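Local coordinates for MccF (Escherichia coli, PDB 4IIY), which probably acts as a serine carboxypeptidase of the S66 family that confers self-immunity to microcin C7, and here binds glutamyl sulfamoyl inosine, at residues N245-W253 against R281-V291. The protein carries 1 engineered substitution. Residues are numbered along the deposited sequence; the frame is centred on the assembly and turned at random.
With 1EI (5'-O-(L-alpha-glutamylsulfamoyl)inosine), chain K.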
# COMPACT_ATOMS: atom_id res chain seq x y z
N ASN B 245 -6.40 -10.33 -0.38
CA ASN B 245 -5.25 -9.73 -1.05
C ASN B 245 -4.58 -8.74 -0.11
O ASN B 245 -5.18 -7.75 0.31
CB ASN B 245 -5.69 -9.04 -2.34
CG ASN B 245 -4.53 -8.47 -3.13
OD1 ASN B 245 -4.18 -7.29 -2.99
ND2 ASN B 245 -3.93 -9.29 -3.99
N LEU B 246 -3.32 -9.00 0.23
CA LEU B 246 -2.66 -8.25 1.28
C LEU B 246 -2.41 -6.79 0.90
O LEU B 246 -2.69 -5.89 1.69
CB LEU B 246 -1.36 -8.95 1.70
CG LEU B 246 -0.52 -8.26 2.77
CD1 LEU B 246 -1.34 -7.96 4.03
CD2 LEU B 246 0.70 -9.13 3.09
N ASN B 247 -1.92 -6.55 -0.31
CA ASN B 247 -1.75 -5.17 -0.72
C ASN B 247 -3.07 -4.40 -0.64
O ASN B 247 -3.11 -3.24 -0.22
CB ASN B 247 -1.16 -5.10 -2.12
CG ASN B 247 -0.65 -3.72 -2.47
OD1 ASN B 247 0.23 -3.19 -1.79
ND2 ASN B 247 -1.20 -3.13 -3.51
N THR B 248 -4.17 -5.02 -1.06
CA THR B 248 -5.46 -4.35 -1.00
C THR B 248 -5.91 -4.04 0.43
O THR B 248 -6.54 -3.01 0.68
CB THR B 248 -6.54 -5.19 -1.71
OG1 THR B 248 -6.17 -5.37 -3.08
CG2 THR B 248 -7.90 -4.50 -1.67
N LEU B 249 -5.57 -4.91 1.38
CA LEU B 249 -5.94 -4.67 2.78
C LEU B 249 -5.38 -3.35 3.30
O LEU B 249 -5.96 -2.74 4.19
CB LEU B 249 -5.51 -5.83 3.67
CG LEU B 249 -6.30 -7.13 3.47
CD1 LEU B 249 -5.66 -8.27 4.26
CD2 LEU B 249 -7.77 -6.98 3.85
N THR B 250 -4.24 -2.91 2.77
CA THR B 250 -3.70 -1.62 3.19
C THR B 250 -4.67 -0.46 2.95
O THR B 250 -4.57 0.57 3.62
CB THR B 250 -2.34 -1.28 2.52
OG1 THR B 250 -2.51 -1.03 1.12
CG2 THR B 250 -1.31 -2.40 2.73
N GLY B 251 -5.60 -0.60 2.00
CA GLY B 251 -6.55 0.46 1.71
C GLY B 251 -7.72 0.57 2.67
O GLY B 251 -8.45 1.56 2.63
N ILE B 252 -7.90 -0.43 3.54
CA ILE B 252 -8.95 -0.40 4.56
C ILE B 252 -8.38 -0.50 5.97
O ILE B 252 -9.12 -0.39 6.96
CB ILE B 252 -10.01 -1.50 4.35
CG1 ILE B 252 -9.42 -2.92 4.53
CG2 ILE B 252 -10.67 -1.35 2.99
CD1 ILE B 252 -10.47 -4.03 4.49
N TRP B 253 -7.06 -0.71 6.07
CA TRP B 253 -6.41 -0.97 7.35
C TRP B 253 -6.67 0.18 8.33
O TRP B 253 -6.64 1.35 7.95
CB TRP B 253 -4.90 -1.17 7.14
CG TRP B 253 -4.25 -1.97 8.20
CD1 TRP B 253 -3.66 -1.50 9.34
CD2 TRP B 253 -4.13 -3.40 8.24
NE1 TRP B 253 -3.16 -2.54 10.07
CE2 TRP B 253 -3.45 -3.72 9.43
CE3 TRP B 253 -4.51 -4.43 7.38
CZ2 TRP B 253 -3.15 -5.04 9.78
CZ3 TRP B 253 -4.22 -5.74 7.73
CH2 TRP B 253 -3.54 -6.03 8.93
N ARG B 281 7.89 -5.31 2.65
CA ARG B 281 7.17 -4.19 3.26
C ARG B 281 5.82 -4.63 3.84
O ARG B 281 5.46 -4.26 4.96
CB ARG B 281 6.96 -3.08 2.23
CG ARG B 281 6.39 -1.81 2.80
CD ARG B 281 6.36 -0.72 1.72
NE ARG B 281 5.16 -0.82 0.88
CZ ARG B 281 3.97 -0.41 1.28
NH1 ARG B 281 3.84 0.13 2.49
NH2 ARG B 281 2.91 -0.52 0.49
N LEU B 282 5.08 -5.42 3.07
CA LEU B 282 3.75 -5.85 3.50
C LEU B 282 3.83 -6.85 4.66
O LEU B 282 3.01 -6.79 5.58
CB LEU B 282 2.96 -6.43 2.32
CG LEU B 282 2.61 -5.43 1.23
CD1 LEU B 282 2.11 -6.16 -0.01
CD2 LEU B 282 1.58 -4.41 1.70
N PHE B 283 4.80 -7.76 4.62
CA PHE B 283 4.97 -8.69 5.73
C PHE B 283 5.38 -7.93 7.00
O PHE B 283 4.88 -8.21 8.09
CB PHE B 283 6.02 -9.76 5.41
CG PHE B 283 5.59 -10.81 4.40
CD1 PHE B 283 4.26 -11.01 4.07
CD2 PHE B 283 6.56 -11.62 3.81
CE1 PHE B 283 3.91 -12.00 3.14
CE2 PHE B 283 6.22 -12.61 2.91
CZ PHE B 283 4.90 -12.81 2.58
N SER B 284 6.27 -6.95 6.86
CA SER B 284 6.64 -6.14 8.03
C SER B 284 5.47 -5.32 8.57
O SER B 284 5.35 -5.16 9.78
CB SER B 284 7.87 -5.28 7.76
OG SER B 284 9.05 -6.08 7.88
N MET B 285 4.59 -4.83 7.69
CA MET B 285 3.38 -4.15 8.14
C MET B 285 2.58 -5.05 9.09
O MET B 285 2.17 -4.63 10.17
CB MET B 285 2.52 -3.74 6.94
CG MET B 285 1.28 -2.90 7.28
SD MET B 285 -0.16 -3.84 7.86
CE MET B 285 -0.57 -4.74 6.36
N LEU B 286 2.38 -6.30 8.69
CA LEU B 286 1.67 -7.26 9.54
C LEU B 286 2.38 -7.45 10.88
O LEU B 286 1.75 -7.48 11.94
CB LEU B 286 1.51 -8.60 8.83
CG LEU B 286 0.65 -8.59 7.56
CD1 LEU B 286 0.80 -9.93 6.83
CD2 LEU B 286 -0.80 -8.29 7.91
N LYS B 287 3.70 -7.59 10.82
CA LYS B 287 4.47 -7.77 12.04
C LYS B 287 4.28 -6.58 12.99
O LYS B 287 4.03 -6.77 14.19
CB LYS B 287 5.96 -7.95 11.71
CG LYS B 287 6.84 -8.20 12.95
CD LYS B 287 8.32 -8.05 12.61
CE LYS B 287 9.21 -8.23 13.84
NZ LYS B 287 9.25 -9.64 14.30
N LEU B 288 4.39 -5.37 12.46
CA LEU B 288 4.27 -4.17 13.29
C LEU B 288 2.90 -4.11 13.95
O LEU B 288 2.74 -3.57 15.05
CB LEU B 288 4.51 -2.89 12.49
CG LEU B 288 5.86 -2.75 11.79
CD1 LEU B 288 5.95 -1.41 11.09
CD2 LEU B 288 7.02 -2.95 12.75
N ASN B 289 1.91 -4.65 13.26
CA ASN B 289 0.54 -4.66 13.74
C ASN B 289 0.20 -5.80 14.70
O ASN B 289 -0.95 -5.99 15.08
CB ASN B 289 -0.42 -4.63 12.56
CG ASN B 289 -0.69 -3.22 12.08
OD1 ASN B 289 -1.62 -2.57 12.56
ND2 ASN B 289 0.15 -2.72 11.19
N ARG B 290 1.22 -6.54 15.11
CA ARG B 290 1.10 -7.65 16.07
C ARG B 290 0.29 -8.82 15.55
O ARG B 290 -0.14 -9.69 16.32
CB ARG B 290 0.53 -7.16 17.42
CG ARG B 290 1.33 -6.03 18.05
CD ARG B 290 0.74 -5.63 19.39
NE ARG B 290 1.49 -4.56 20.04
CZ ARG B 290 2.51 -4.76 20.87
NH1 ARG B 290 2.91 -5.99 21.15
NH2 ARG B 290 3.13 -3.72 21.42
N VAL B 291 0.09 -8.88 14.24
CA VAL B 291 -0.66 -9.97 13.66
C VAL B 291 -0.00 -11.32 13.95
O VAL B 291 -0.69 -12.31 14.22
CB VAL B 291 -0.84 -9.76 12.14
CG1 VAL B 291 -1.48 -10.98 11.51
CG2 VAL B 291 -1.67 -8.50 11.87
O6 1EI K . -3.50 -7.30 -20.10
C6 1EI K . -3.43 -8.30 -19.34
N1 1EI K . -2.69 -9.38 -19.67
C2 1EI K . -2.60 -10.45 -18.86
N3 1EI K . -3.23 -10.54 -17.68
C5 1EI K . -4.15 -8.31 -18.05
C4 1EI K . -4.00 -9.52 -17.24
N7 1EI K . -4.96 -7.48 -17.37
C8 1EI K . -5.30 -8.10 -16.21
N9 1EI K . -4.72 -9.31 -16.15
C1' 1EI K . -4.85 -10.28 -15.04
O4' 1EI K . -6.11 -10.19 -14.40
C2' 1EI K . -3.82 -9.93 -13.99
O2' 1EI K . -2.60 -10.64 -14.24
C3' 1EI K . -4.48 -10.37 -12.70
O3' 1EI K . -3.93 -11.62 -12.29
C4' 1EI K . -5.95 -10.59 -13.04
C5' 1EI K . -6.87 -9.79 -12.13
O5' 1EI K . -6.64 -8.39 -12.28
SBF 1EI K . -7.18 -7.44 -11.19
OAE 1EI K . -7.52 -6.18 -11.81
OAF 1EI K . -8.33 -8.10 -10.62
NAQ 1EI K . -6.06 -7.31 -10.14
C 1EI K . -6.14 -6.68 -8.95
O 1EI K . -7.12 -6.12 -8.46
CA 1EI K . -4.90 -6.72 -8.10
N 1EI K . -3.80 -7.33 -8.82
CB 1EI K . -4.55 -5.30 -7.64
CG 1EI K . -4.00 -5.31 -6.22
CD 1EI K . -2.54 -5.70 -6.21
OE1 1EI K . -2.07 -6.30 -7.20
OE2 1EI K . -1.86 -5.42 -5.21
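Met285 lays its thioether over one face of the Trp253 indole, a Met-aromatic contact joining helix 276-288 to the loop after the short helix 246-249 in the LD-carboxypeptidase C-terminal domain. SD stands 3.9 Å from the centroid of the six-membered ring, and CE, brought over the same ring by bends at chi2 (-81°) and chi3, makes a CH-pi contact 7° off its normal. At the ring edge, NE1 donates an almost straight bond to Asn289 OD1 (2.9 Å); OD1 lies in the plane of the indole, whereas NE1 comes in from well above the amide plane. Without the indole, as with an alanine here, Asn289 OD1 would probably lose this donor and the Met285 thioether the ring it lies on.

Beside this, Leu246 is a knob in a hole formed by Leu282, Phe283, Met285 and Leu286: it meets Leu286 tip to tip, while its CD2 slides past Leu282 CB at 3.6 Å. The neighbouring Asn247 faces the pocket, its ND2 bonded to OE2 of the ligand's glutamyl carboxylate. Asn289 ND2 also bonds to Trp253 O of the second subunit, placing this end at the dimer interface. Just past the end of helix 276-288, the same ND2 turns back to Met285 O at 3.0 Å, which Asn289 N reaches from the opposite face of the carbonyl.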